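PDB 2XGU: relik capsid n-terminal domain from Oryctolagus cuniculus, which probably helps build, as the N-terminal domain of a lentiviral capsid protein, the shell of the viral core around the RNA genome. Local coordinates for residues A21-V26 against V58-A63. Sequence-based numbering, arbitrary orientation.
Sequences AWLKQV and VTPGFA
Trp22 meets Thr59 through the one hydrogen bond between residues 21-26, on helix 16-29, and residues 58-63, in the loop that joins helix 49-57 to helix 63-83. Its indole NE1 donates to Thr59 OG1 over 3.0 Å. The N-H...O angle is 151°, with the oxygen 19° out of the ring plane, and the two side chains cross nearly at right angles. A chi1 of 165°, with CG anti to the backbone N, sets the indole against the loop. Thr59 OG1 is also hydrogen-bonded to Leu55 O in helix 49-57, to which Trp22 NE1 makes a weak bond as well, and Phe40 packs against the indole.

One residue on, Leu23 reaches the loop with just one methyl. CD2 lies against the loop backbone, nearest Val58 O at 3.6 Å. Thr59 CA and Pro60 CD come next, each 3.8 Å from CD2, while Val58 CG2 brushes it more loosely at 4.2 Å.

A turn after Trp22, Val26 divides its two methyls between two jobs. CG2 rests on one face of the indole, 3.5 Å above its plane and displaced toward the rim. CG1, anti to the backbone N, makes the contacts with the loop, touching Thr59 CG2 at 3.7 Å and Phe62 CE2 at 3.5 Å. Phe62 occupies the N-cap position of helix 63-83, so the residue just before that helix touches helix 16-29 through its ring.

The chemistry implies a mostly greasy helix-to-loop junction in the helical capsid domain, in which Thr59 OG1 receives the buried indole N-H and gives its own proton to Leu55 O, linking the indole to helix 49-57.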
# COMPACT_ATOMS: atom_id res chain seq x y z
N ALA A 21 13.45 -9.81 -17.11
CA ALA A 21 12.79 -8.54 -17.39
C ALA A 21 12.59 -7.68 -16.13
O ALA A 21 12.79 -6.46 -16.16
CB ALA A 21 11.46 -8.79 -18.09
N TRP A 22 12.19 -8.33 -15.03
CA TRP A 22 12.06 -7.66 -13.75
C TRP A 22 13.41 -7.10 -13.30
O TRP A 22 13.50 -5.95 -12.86
CB TRP A 22 11.54 -8.64 -12.70
CG TRP A 22 11.69 -8.16 -11.28
CD1 TRP A 22 12.49 -8.71 -10.32
CD2 TRP A 22 11.05 -7.03 -10.66
NE1 TRP A 22 12.38 -8.02 -9.15
CE2 TRP A 22 11.51 -6.98 -9.32
CE3 TRP A 22 10.12 -6.07 -11.10
CZ2 TRP A 22 11.09 -6.00 -8.42
CZ3 TRP A 22 9.70 -5.09 -10.19
CH2 TRP A 22 10.19 -5.07 -8.87
N LEU A 23 14.46 -7.90 -13.42
CA LEU A 23 15.79 -7.44 -13.02
C LEU A 23 16.26 -6.23 -13.83
O LEU A 23 16.85 -5.30 -13.27
CB LEU A 23 16.81 -8.58 -13.08
CG LEU A 23 16.53 -9.68 -12.06
CD1 LEU A 23 17.56 -10.80 -12.19
CD2 LEU A 23 16.52 -9.13 -10.63
N LYS A 24 15.99 -6.22 -15.14
CA LYS A 24 16.35 -5.08 -15.98
C LYS A 24 15.58 -3.83 -15.55
O LYS A 24 16.13 -2.74 -15.51
CB LYS A 24 16.11 -5.37 -17.46
CG LYS A 24 17.14 -6.30 -18.08
N GLN A 25 14.30 -4.01 -15.21
CA GLN A 25 13.46 -2.89 -14.77
C GLN A 25 14.06 -2.27 -13.51
O GLN A 25 14.21 -1.06 -13.43
CB GLN A 25 12.02 -3.36 -14.51
CG GLN A 25 11.09 -2.32 -13.90
CD GLN A 25 10.87 -1.11 -14.79
OE1 GLN A 25 10.93 -1.21 -16.02
NE2 GLN A 25 10.61 0.04 -14.18
N VAL A 26 14.42 -3.11 -12.54
CA VAL A 26 15.02 -2.62 -11.31
C VAL A 26 16.37 -1.96 -11.57
O VAL A 26 16.63 -0.86 -11.08
CB VAL A 26 15.17 -3.75 -10.26
CG1 VAL A 26 15.91 -3.25 -9.02
CG2 VAL A 26 13.80 -4.29 -9.87
N VAL A 58 15.85 -12.50 -5.70
CA VAL A 58 16.84 -12.49 -6.78
C VAL A 58 17.25 -11.08 -7.17
O VAL A 58 18.16 -10.89 -7.98
CB VAL A 58 16.36 -13.25 -8.05
CG1 VAL A 58 16.06 -14.70 -7.72
CG2 VAL A 58 15.16 -12.54 -8.67
N THR A 59 16.61 -10.08 -6.58
CA THR A 59 16.96 -8.70 -6.90
C THR A 59 18.26 -8.30 -6.19
O THR A 59 18.33 -8.32 -4.97
CB THR A 59 15.83 -7.75 -6.52
OG1 THR A 59 14.60 -8.22 -7.11
CG2 THR A 59 16.13 -6.34 -6.99
N PRO A 60 19.31 -7.96 -6.97
CA PRO A 60 20.59 -7.56 -6.38
C PRO A 60 20.63 -6.06 -6.12
O PRO A 60 19.83 -5.32 -6.70
CB PRO A 60 21.60 -7.90 -7.49
CG PRO A 60 20.84 -7.60 -8.73
CD PRO A 60 19.40 -8.02 -8.44
N GLY A 61 21.54 -5.64 -5.25
CA GLY A 61 21.73 -4.23 -4.95
C GLY A 61 20.56 -3.63 -4.20
O GLY A 61 19.75 -4.35 -3.61
N PHE A 62 20.47 -2.30 -4.23
CA PHE A 62 19.39 -1.58 -3.57
C PHE A 62 19.15 -2.10 -2.15
O PHE A 62 18.01 -2.20 -1.69
CB PHE A 62 18.11 -1.64 -4.41
CG PHE A 62 18.26 -1.00 -5.76
CD1 PHE A 62 18.19 0.38 -5.90
CD2 PHE A 62 18.49 -1.76 -6.90
CE1 PHE A 62 18.33 0.98 -7.14
CE2 PHE A 62 18.63 -1.17 -8.14
CZ PHE A 62 18.55 0.20 -8.26
N ALA A 63 20.24 -2.43 -1.46
CA ALA A 63 20.18 -3.01 -0.12
C ALA A 63 19.42 -2.12 0.86
O ALA A 63 18.60 -2.61 1.64
CB ALA A 63 21.57 -3.30 0.40